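PDB 2CXI: phenylalanyl-tRNA synthetase beta chain from Pyrococcus horikoshii, which charges tRNA(Phe) with L-phenylalanine at the expense of ATP, working as part of a tetramer of two alpha and two beta subunits. Local coordinates for residues V89-D94 against G104-V109; G143-D148 against N208-P213; I233-T236 against K242-L245; V264-V267 against E272-T275. One frame throughout, in Å; residues are numbered along the deposited sequence. Where two conformers were deposited one is given.

In the fold
All four contacts involve one mixed sheet in the N-terminal part of the beta subunit, in and around its B3/4 domain. Interactions 1 and 4 are the closest pair, with centres about 6 Å apart: strand 260-267 of the hairpin in interaction 4 runs between the two strands of interaction 1. Interaction 3, about 10 Å from interaction 1 between centres, adds strand 231-237 beside 103-110 and lays helix 240-255 on the sheet. Interaction 2 continues past that strand through 140-146, its centre about 14 Å from that of interaction 3. Interactions 2 and 4 do not touch, their nearest atoms being about 7 Å apart. All four lie away from the predicted magnesium site.

Interaction 1: V89-D94 against G104-V109; sequences VTVYVD and GVYAIV
V91 packs on the ring of Y106, its CG1 methyl over one face in a CH-pi contact: V91 CG1 stands 3.6 Å from the Y106 ring centroid, 18° off the normal. That methyl is shifted toward the rim, 3.5 Å from Y106 CE2, while V91 CG2 takes the other end of the face, 3.9 Å from Y106 CG. V93 CG2 comes to the ring edge instead, 4.1 Å from Y106 OH. Further along, V89 CG2 meets I108 CD1 at 3.6 Å. Because Y106 CG stands beside its own backbone N (chi1 -54°), the ring leans back along its strand to G104, where a CB would run into the hydroxyl. With an alanine at Y106, V91 CG1 would probably lose the face it rests on and a gap would open beside V93. V264 and V266 pack against Y106 as well, and Y156 and D234 also touch it. No hydrogen bond joins the two segments, whose axes approach to 8.3 Å and run nearly antiparallel at 169°. Strand 260-267 lies between them, parallel to 84-93 and antiparallel to 103-110, so this is side-chain packing between non-adjacent strands of one mixed beta sheet.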
loop_
_atom_site.group_PDB
_atom_site.type_symbol
_atom_site.label_atom_id
_atom_site.label_comp_id
_atom_site.label_asym_id
_atom_site.label_seq_id
_atom_site.Cartn_x
_atom_site.Cartn_y
_atom_site.Cartn_z
ATOM N N VAL A 89 1.419 6.394 11.094
ATOM C CA VAL A 89 0.743 7.428 10.356
ATOM C C VAL A 89 1.739 8.383 9.687
ATOM O O VAL A 89 2.754 8.794 10.286
ATOM C CB VAL A 89 -0.269 8.186 11.260
ATOM C CG1 VAL A 89 -0.824 9.354 10.571
ATOM C CG2 VAL A 89 -1.414 7.250 11.681
ATOM N N THR A 90 1.427 8.718 8.437
ATOM C CA THR A 90 2.092 9.760 7.690
ATOM C C THR A 90 1.155 10.925 7.377
ATOM O O THR A 90 -0.027 10.729 7.005
ATOM C CB THR A 90 2.618 9.170 6.359
ATOM O OG1 THR A 90 3.614 8.185 6.659
ATOM C CG2 THR A 90 3.380 10.210 5.578
ATOM N N VAL A 91 1.678 12.134 7.522
ATOM C CA VAL A 91 0.992 13.338 7.028
ATOM C C VAL A 91 1.893 14.016 5.996
ATOM O O VAL A 91 3.059 14.202 6.245
ATOM C CB VAL A 91 0.663 14.347 8.177
ATOM C CG1 VAL A 91 -0.071 15.616 7.647
ATOM C CG2 VAL A 91 -0.105 13.630 9.269
ATOM N N TYR A 92 1.322 14.388 4.853
ATOM C CA TYR A 92 2.067 15.112 3.818
ATOM C C TYR A 92 1.765 16.587 3.872
ATOM O O TYR A 92 0.591 16.974 3.878
ATOM C CB TYR A 92 1.705 14.560 2.443
ATOM C CG TYR A 92 2.064 13.101 2.335
ATOM C CD1 TYR A 92 3.379 12.720 1.994
ATOM C CD2 TYR A 92 1.110 12.091 2.592
ATOM C CE1 TYR A 92 3.720 11.371 1.901
ATOM C CE2 TYR A 92 1.451 10.731 2.483
ATOM C CZ TYR A 92 2.757 10.392 2.111
ATOM O OH TYR A 92 3.143 9.065 2.030
ATOM N N VAL A 93 2.821 17.398 3.953
ATOM C CA VAL A 93 2.686 18.865 3.845
ATOM C C VAL A 93 3.094 19.414 2.472
ATOM O O VAL A 93 4.267 19.323 2.069
ATOM C CB VAL A 93 3.458 19.589 4.996
ATOM C CG1 VAL A 93 3.292 21.120 4.892
ATOM C CG2 VAL A 93 2.965 19.067 6.320
ATOM N N ASP A 94 2.103 19.971 1.775
ATOM C CA ASP A 94 2.256 20.517 0.425
ATOM C C ASP A 94 3.224 21.704 0.342
ATOM O O ASP A 94 3.066 22.721 1.056
ATOM C CB ASP A 94 0.880 20.973 -0.040
ATOM C CG ASP A 94 0.803 21.232 -1.515
ATOM O OD1 ASP A 94 1.838 21.220 -2.237
ATOM O OD2 ASP A 94 -0.288 21.471 -2.028
ATOM N N GLY A 104 2.974 22.493 9.192
ATOM C CA GLY A 104 2.026 21.651 9.946
ATOM C C GLY A 104 2.868 20.624 10.716
ATOM O O GLY A 104 3.874 20.069 10.198
ATOM N N VAL A 105 2.506 20.403 11.977
ATOM C CA VAL A 105 3.080 19.323 12.779
ATOM C C VAL A 105 1.880 18.641 13.433
ATOM O O VAL A 105 0.799 19.259 13.601
ATOM C CB VAL A 105 4.098 19.828 13.855
ATOM C CG1 VAL A 105 5.373 20.414 13.149
ATOM C CG2 VAL A 105 3.430 20.928 14.768
ATOM N N TYR A 106 2.072 17.386 13.816
ATOM C CA TYR A 106 0.965 16.479 14.120
ATOM C C TYR A 106 1.313 15.517 15.254
ATOM O O TYR A 106 2.475 15.141 15.450
ATOM C CB TYR A 106 0.577 15.669 12.851
ATOM C CG TYR A 106 0.304 16.623 11.695
ATOM C CD1 TYR A 106 -0.973 17.146 11.488
ATOM C CD2 TYR A 106 1.344 17.065 10.884
ATOM C CE1 TYR A 106 -1.213 18.083 10.486
ATOM C CE2 TYR A 106 1.125 17.996 9.890
ATOM C CZ TYR A 106 -0.154 18.504 9.709
ATOM O OH TYR A 106 -0.331 19.445 8.751
ATOM N N ALA A 107 0.278 15.062 15.942
ATOM C CA ALA A 107 0.432 14.013 16.933
ATOM C C ALA A 107 -0.866 13.224 17.064
ATOM O O ALA A 107 -1.963 13.698 16.724
ATOM C CB ALA A 107 0.886 14.609 18.293
ATOM N N ILE A 108 -0.714 12.009 17.564
ATOM C CA ILE A 108 -1.842 11.217 17.989
ATOM C C ILE A 108 -1.686 10.976 19.478
ATOM O O ILE A 108 -0.611 10.660 19.957
ATOM C CB ILE A 108 -1.905 9.876 17.198
ATOM C CG1 ILE A 108 -2.173 10.166 15.727
ATOM C CG2 ILE A 108 -2.985 8.896 17.798
ATOM C CD1 ILE A 108 -1.754 9.007 14.780
ATOM N N VAL A 109 -2.771 11.116 20.207
ATOM C CA VAL A 109 -2.771 10.744 21.635
ATOM C C VAL A 109 -3.863 9.669 21.849
ATOM O O VAL A 109 -5.050 9.925 21.578
ATOM C CB VAL A 109 -3.015 11.956 22.539
ATOM C CG1 VAL A 109 -2.928 11.561 24.033
ATOM C CG2 VAL A 109 -2.003 13.049 22.270
#

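Interaction 2: G143-D148 against N208-P213; sequences GIFDFD and NVLSMP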
loop_
_atom_site.group_PDB
_atom_site.type_symbol
_atom_site.label_atom_id
_atom_site.label_comp_id
_atom_site.label_asym_id
_atom_site.label_seq_id
_atom_site.Cartn_x
_atom_site.Cartn_y
_atom_site.Cartn_z
ATOM N N GLY A 143 -5.858 22.363 15.551
ATOM C CA GLY A 143 -7.050 21.516 15.337
ATOM C C GLY A 143 -6.971 20.208 16.148
ATOM O O GLY A 143 -5.869 19.631 16.349
ATOM N N ILE A 144 -8.134 19.742 16.608
ATOM C CA ILE A 144 -8.233 18.427 17.272
ATOM C C ILE A 144 -9.350 17.618 16.642
ATOM O O ILE A 144 -10.418 18.159 16.310
ATOM C CB ILE A 144 -8.453 18.582 18.779
ATOM C CG1 ILE A 144 -7.263 19.307 19.411
ATOM C CG2 ILE A 144 -8.529 17.226 19.433
ATOM C CD1 ILE A 144 -7.602 19.850 20.807
ATOM N N PHE A 145 -9.088 16.323 16.475
ATOM C CA PHE A 145 -9.938 15.423 15.689
ATOM C C PHE A 145 -10.002 14.052 16.335
ATOM O O PHE A 145 -9.053 13.624 16.981
ATOM C CB PHE A 145 -9.437 15.312 14.230
ATOM C CG PHE A 145 -9.314 16.663 13.538
ATOM C CD1 PHE A 145 -8.107 17.362 13.574
ATOM C CD2 PHE A 145 -10.443 17.282 12.959
ATOM C CE1 PHE A 145 -7.990 18.646 12.985
ATOM C CE2 PHE A 145 -10.341 18.552 12.365
ATOM C CZ PHE A 145 -9.109 19.220 12.364
ATOM N N ASP A 146 -11.114 13.356 16.125
ATOM C CA ASP A 146 -11.200 11.959 16.520
ATOM C C ASP A 146 -10.489 11.076 15.491
ATOM O O ASP A 146 -10.958 10.905 14.334
ATOM C CB ASP A 146 -12.683 11.558 16.646
ATOM C CG ASP A 146 -12.878 10.207 17.350
ATOM O OD1 ASP A 146 -12.049 9.281 17.186
ATOM O OD2 ASP A 146 -13.819 10.039 18.146
ATOM N N PHE A 147 -9.356 10.515 15.903
ATOM C CA PHE A 147 -8.498 9.732 15.005
ATOM C C PHE A 147 -9.205 8.503 14.399
ATOM O O PHE A 147 -8.959 8.126 13.225
ATOM C CB PHE A 147 -7.210 9.315 15.714
ATOM C CG PHE A 147 -6.295 8.464 14.845
ATOM C CD1 PHE A 147 -5.670 9.018 13.747
ATOM C CD2 PHE A 147 -6.118 7.101 15.114
ATOM C CE1 PHE A 147 -4.816 8.236 12.892
ATOM C CE2 PHE A 147 -5.272 6.304 14.279
ATOM C CZ PHE A 147 -4.615 6.912 13.175
ATOM N N ASP A 148 -10.112 7.926 15.181
ATOM C CA ASP A 148 -10.890 6.753 14.737
ATOM C C ASP A 148 -11.836 7.092 13.607
ATOM O O ASP A 148 -12.328 6.207 12.947
ATOM C CB ASP A 148 -11.679 6.172 15.907
ATOM C CG ASP A 148 -10.783 5.579 16.946
ATOM O OD1 ASP A 148 -9.605 5.309 16.638
ATOM O OD2 ASP A 148 -11.190 5.325 18.089
ATOM N N ASN A 208 -12.176 13.188 2.688
ATOM C CA ASN A 208 -12.938 13.864 3.750
ATOM C C ASN A 208 -12.112 14.968 4.376
ATOM O O ASN A 208 -11.003 14.738 4.877
ATOM C CB ASN A 208 -13.404 12.874 4.820
ATOM C CG ASN A 208 -14.166 11.725 4.209
ATOM O OD1 ASN A 208 -15.295 11.894 3.741
ATOM N ND2 ASN A 208 -13.518 10.583 4.124
ATOM N N VAL A 209 -12.679 16.162 4.336
ATOM C CA VAL A 209 -11.988 17.359 4.830
ATOM C C VAL A 209 -12.182 17.456 6.324
ATOM O O VAL A 209 -13.328 17.611 6.831
ATOM C CB VAL A 209 -12.519 18.645 4.140
ATOM C CG1 VAL A 209 -11.887 19.913 4.766
ATOM C CG2 VAL A 209 -12.283 18.592 2.638
ATOM N N LEU A 210 -11.048 17.378 7.016
ATOM C CA LEU A 210 -10.961 17.655 8.443
ATOM C C LEU A 210 -11.216 19.121 8.774
ATOM O O LEU A 210 -12.022 19.414 9.659
ATOM C CB LEU A 210 -9.578 17.227 8.979
ATOM C CG LEU A 210 -9.403 15.756 9.321
ATOM C CD1 LEU A 210 -9.316 14.928 7.999
ATOM C CD2 LEU A 210 -8.110 15.628 10.154
ATOM N N SER A 211 -10.530 20.030 8.075
ATOM C CA SER A 211 -10.606 21.449 8.391
ATOM C C SER A 211 -9.999 22.272 7.262
ATOM O O SER A 211 -9.336 21.729 6.360
ATOM C CB SER A 211 -9.835 21.711 9.705
ATOM O OG SER A 211 -8.420 21.578 9.480
HETATM N N MSE A 212 -10.230 23.587 7.303
HETATM C CA MSE A 212 -9.445 24.504 6.511
HETATM C C MSE A 212 -8.637 25.404 7.449
HETATM O O MSE A 212 -9.177 26.417 7.927
HETATM C CB MSE A 212 -10.390 25.351 5.629
HETATM C CG MSE A 212 -9.700 26.507 4.947
HETATM SE SE MSE A 212 -10.867 27.448 3.621
HETATM C CE MSE A 212 -12.333 27.817 4.683
ATOM N N PRO A 213 -7.379 25.045 7.794
ATOM C CA PRO A 213 -6.577 25.940 8.661
ATOM C C PRO A 213 -6.367 27.327 8.011
ATOM O O PRO A 213 -6.226 27.418 6.775
ATOM C CB PRO A 213 -5.252 25.200 8.812
ATOM C CG PRO A 213 -5.607 23.729 8.588
ATOM C CD PRO A 213 -6.656 23.808 7.459
#
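F145 lies against L210 and S211, and these three residues make the whole contact. L210 CD2 sits almost over the middle of the ring, a CH-pi contact 3.8 Å from the F145 centroid and 14° off its normal. Next to it L210 CB is 3.7 Å from F145 CE2, and the backbone presses in too, with L210 O 3.3 Å from the same CE2. S211 comes to the ring edge, its CB 3.7 Å from F145 CZ. Two consecutive residues can both turn to one phenylalanine because L210 and S211 form a classic beta bulge opposite L202, and L202 itself touches all three side chains. F145 CG stands beside its own backbone N (chi1 -55°), which carries the ring back over G143, where a CB would collide with F145 CE1.

Beyond D146 the packing gives way to a more open, polar turn. D146 OD1 accepts from D148 N at 3.1 Å, closing an Asx turn; the donor meets the anti side of the carboxylate, and the bond is bent to 135° at the hydrogen. D146 OD2 is taken by T228 OG1, D148 OD1 by N230 ND2. On this side D148 packs against R113 of the second subunit.

Interaction 3: I233-T236 against K242-L245; sequences IDVT and KVML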
loop_
_atom_site.group_PDB
_atom_site.type_symbol
_atom_site.label_atom_id
_atom_site.label_comp_id
_atom_site.label_asym_id
_atom_site.label_seq_id
_atom_site.Cartn_x
_atom_site.Cartn_y
_atom_site.Cartn_z
ATOM N N ILE A 233 -4.104 15.503 16.412
ATOM C CA ILE A 233 -3.935 16.983 16.609
ATOM C C ILE A 233 -3.109 17.570 15.478
ATOM O O ILE A 233 -2.081 16.990 15.115
ATOM C CB ILE A 233 -3.250 17.281 17.968
ATOM C CG1 ILE A 233 -4.046 16.705 19.176
ATOM C CG2 ILE A 233 -3.002 18.849 18.156
ATOM C CD1 ILE A 233 -3.108 16.398 20.377
ATOM N N ASP A 234 -3.538 18.700 14.910
ATOM C CA ASP A 234 -2.700 19.394 13.917
ATOM C C ASP A 234 -2.390 20.794 14.441
ATOM O O ASP A 234 -3.251 21.416 15.096
ATOM C CB ASP A 234 -3.338 19.441 12.515
ATOM C CG ASP A 234 -4.332 20.619 12.324
ATOM O OD1 ASP A 234 -4.028 21.579 11.556
ATOM O OD2 ASP A 234 -5.426 20.678 12.918
ATOM N N VAL A 235 -1.181 21.276 14.175
ATOM C CA VAL A 235 -0.848 22.661 14.489
ATOM C C VAL A 235 -0.170 23.247 13.288
ATOM O O VAL A 235 0.775 22.648 12.767
ATOM C CB VAL A 235 0.134 22.768 15.664
ATOM C CG1 VAL A 235 0.214 24.252 16.144
ATOM C CG2 VAL A 235 -0.242 21.788 16.829
ATOM N N THR A 236 -0.679 24.392 12.835
ATOM C CA THR A 236 -0.120 25.065 11.672
ATOM C C THR A 236 0.351 26.484 11.998
ATOM O O THR A 236 -0.154 27.116 12.954
ATOM C CB THR A 236 -1.121 25.127 10.513
ATOM O OG1 THR A 236 -2.353 25.709 10.976
ATOM C CG2 THR A 236 -1.492 23.677 9.985
ATOM N N LYS A 242 7.651 27.394 16.670
ATOM C CA LYS A 242 6.450 27.840 17.380
ATOM C C LYS A 242 5.301 26.801 17.360
ATOM O O LYS A 242 4.655 26.553 18.397
ATOM C CB LYS A 242 5.955 29.199 16.874
ATOM C CG LYS A 242 6.734 30.400 17.465
ATOM C CD LYS A 242 5.995 31.717 17.189
ATOM C CE LYS A 242 4.617 31.683 17.805
ATOM N NZ LYS A 242 4.656 32.373 19.116
ATOM N N VAL A 243 5.079 26.188 16.205
ATOM C CA VAL A 243 4.039 25.134 16.090
ATOM C C VAL A 243 4.421 23.886 16.883
ATOM O O VAL A 243 3.547 23.198 17.433
ATOM C CB VAL A 243 3.643 24.863 14.647
ATOM C CG1 VAL A 243 3.012 26.169 14.022
ATOM C CG2 VAL A 243 4.850 24.361 13.789
HETATM N N MSE A 244 5.722 23.608 16.985
HETATM C CA MSE A 244 6.181 22.469 17.793
HETATM C C MSE A 244 6.012 22.694 19.290
HETATM O O MSE A 244 5.634 21.799 20.003
HETATM C CB MSE A 244 7.630 22.155 17.471
HETATM C CG MSE A 244 7.777 21.659 16.056
HETATM SE SE MSE A 244 7.560 19.738 16.007
HETATM C CE MSE A 244 9.422 19.224 16.592
ATOM N N LEU A 245 6.308 23.899 19.748
ATOM C CA LEU A 245 6.056 24.253 21.157
ATOM C C LEU A 245 4.592 24.020 21.506
ATOM O O LEU A 245 4.290 23.330 22.481
ATOM C CB LEU A 245 6.463 25.711 21.430
ATOM C CG LEU A 245 6.531 26.147 22.901
ATOM C CD1 LEU A 245 5.107 26.415 23.494
ATOM C CD2 LEU A 245 7.378 25.171 23.729
#
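V243 turns its side chain from the helix toward V235 and T236, and it can be followed outward atom by atom. Its CB is the first to touch, 3.8 Å from V235 CG1; the same V243 CB lies 4.1 Å from V235 O. Beyond CB, the CG1 branch stands beside the helix backbone N, anti to the carbonyl carbon (chi1 -62°). This sends V243 CG1 to the strand backbone, where it rests 3.4 Å from T236 C and 3.5 Å from T236 O. The tip thus packs on a peptide group rather than on another side chain.

V235 answers from the strand with its CG1 anti to the backbone N (chi1 -168°), and the two valines slide past one another in opposite directions. V235 CG1 is 3.7 Å from V243 O, and its CG2 also comes near that carbonyl oxygen, at 4.1 Å. The two elements follow each other directly: strand 231-237 leads through a short turn into helix 240-255, which returns the chain to strand 260-267. Strand 103-110 lies between those two strands and runs antiparallel to both, which makes this a split beta-alpha-beta crossover. V105 of the intervening strand touches V235, V243 and M244, joining sheet and helix beside the valine pair. L247, one helical turn after V243, also packs on V235.

T236 points its own CB away from the helix, and its OG1 is hydrogen-bonded to R101 NE. On the helix the end of the K242 chain leads away from the strand, its NZ bonded to F133 O and its charge set against the F133 ring in a cation-pi contact.

Interaction 4: V264-V267 against E272-T275; sequences VRVV and EIET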
loop_
_atom_site.group_PDB
_atom_site.type_symbol
_atom_site.label_atom_id
_atom_site.label_comp_id
_atom_site.label_asym_id
_atom_site.label_seq_id
_atom_site.Cartn_x
_atom_site.Cartn_y
_atom_site.Cartn_z
ATOM N N VAL A 264 4.001 11.008 14.596
ATOM C CA VAL A 264 3.639 10.786 13.214
ATOM C C VAL A 264 4.818 11.266 12.348
ATOM O O VAL A 264 5.652 12.087 12.801
ATOM C CB VAL A 264 2.231 11.381 12.795
ATOM C CG1 VAL A 264 1.227 11.513 13.972
ATOM C CG2 VAL A 264 2.323 12.624 12.010
ATOM N N ARG A 265 4.911 10.693 11.145
ATOM C CA ARG A 265 5.928 11.054 10.143
ATOM C C ARG A 265 5.363 12.172 9.288
ATOM O O ARG A 265 4.308 12.022 8.677
ATOM C CB ARG A 265 6.223 9.796 9.284
ATOM C CG ARG A 265 7.323 9.925 8.273
ATOM C CD ARG A 265 7.717 8.540 7.643
ATOM N NE ARG A 265 6.781 8.252 6.604
ATOM C CZ ARG A 265 6.994 8.389 5.298
ATOM N NH1 ARG A 265 8.172 8.741 4.790
ATOM N NH2 ARG A 265 5.990 8.124 4.493
ATOM N N VAL A 266 6.040 13.315 9.258
ATOM C CA VAL A 266 5.513 14.441 8.554
ATOM C C VAL A 266 6.466 14.716 7.386
ATOM O O VAL A 266 7.622 15.085 7.613
ATOM C CB VAL A 266 5.380 15.706 9.413
ATOM C CG1 VAL A 266 4.583 16.797 8.651
ATOM C CG2 VAL A 266 4.719 15.395 10.787
ATOM N N VAL A 267 5.934 14.572 6.182
ATOM C CA VAL A 267 6.701 14.613 4.919
ATOM C C VAL A 267 6.512 15.942 4.184
ATOM O O VAL A 267 5.400 16.319 3.703
ATOM C CB VAL A 267 6.388 13.345 4.032
ATOM C CG1 VAL A 267 7.320 13.278 2.752
ATOM C CG2 VAL A 267 6.566 12.108 4.820
ATOM N N GLU A 272 11.833 15.399 6.010
ATOM C CA GLU A 272 10.798 14.708 6.737
ATOM C C GLU A 272 11.106 14.942 8.221
ATOM O O GLU A 272 12.279 15.105 8.595
ATOM C CB GLU A 272 10.911 13.239 6.353
ATOM C CG GLU A 272 10.089 12.273 7.172
ATOM C CD GLU A 272 10.506 10.835 6.880
ATOM O OE1 GLU A 272 10.621 10.493 5.693
ATOM O OE2 GLU A 272 10.728 10.064 7.842
ATOM N N ILE A 273 10.086 14.928 9.078
ATOM C CA ILE A 273 10.325 15.075 10.536
ATOM C C ILE A 273 9.374 14.238 11.339
ATOM O O ILE A 273 8.238 14.067 10.948
ATOM C CB ILE A 273 10.157 16.573 11.034
ATOM C CG1 ILE A 273 8.792 17.145 10.587
ATOM C CG2 ILE A 273 11.340 17.435 10.610
ATOM C CD1 ILE A 273 8.431 18.501 11.142
ATOM N N GLU A 274 9.784 13.814 12.513
ATOM C CA GLU A 274 8.929 12.984 13.323
ATOM C C GLU A 274 8.386 13.864 14.434
ATOM O O GLU A 274 9.167 14.418 15.221
ATOM C CB GLU A 274 9.734 11.831 13.913
ATOM C CG GLU A 274 8.912 10.912 14.804
ATOM C CD GLU A 274 9.749 9.905 15.615
ATOM O OE1 GLU A 274 10.986 9.802 15.386
ATOM O OE2 GLU A 274 9.174 9.216 16.521
ATOM N N THR A 275 7.069 14.030 14.510
ATOM C CA THR A 275 6.496 14.895 15.590
ATOM C C THR A 275 5.489 14.125 16.477
ATOM O O THR A 275 4.862 13.186 15.979
ATOM C CB THR A 275 5.833 16.183 15.007
ATOM O OG1 THR A 275 4.738 15.818 14.195
ATOM C CG2 THR A 275 6.763 16.945 14.041
#
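The guanidinium of R265 has V267 CG2 over one face, toward the rim, and E272 OE1 at its edge. R265 NH1 gives OE1 of E272 a hydrogen bond of 3.1 Å within a salt bridge, bent to 139° at the hydrogen and reaching OE1 from 65° above the carboxylate plane. The two flat groups are perpendicular. R265 runs out with CG opposite its backbone N (chi1 -175°) and bends at chi3, which brings NH1 round to E272. The carboxylate also lies against the arginine's stem, E272 OE2 being 3.4 Å from R265 CG.

This is an antiparallel beta hairpin. V264 with T275 and V266 with I273 are the hydrogen-bonded pairs; V264 N to T275 O is 2.7 Å and V266 N to I273 O 2.9 Å, each returned by the opposite bond. R265 with E274, between them, and V267 with E272, beyond, are non-hydrogen-bonded pairs; E274 CA makes a CA-H...O contact with V264 O at 3.4 Å, E272 CA one with V266 O.

R265, V267, E272 and E274 share the more open face. There R265 NE donates to T90 OG1, and E274 OE2 is bonded to S263 OG. A methionine in place of R265 is likely to leave the E272 carboxylate without its charged mate and T90 OG1 without this donor.

The other face, V264, V266, I273 and T275, turns to strand 103-110 and helix 240-255. V266 CB is 3.9 Å from I273 CG1, and T275 OG1, hydrogen-bonded to Y106 O, touches V266 CG2 at 3.4 Å.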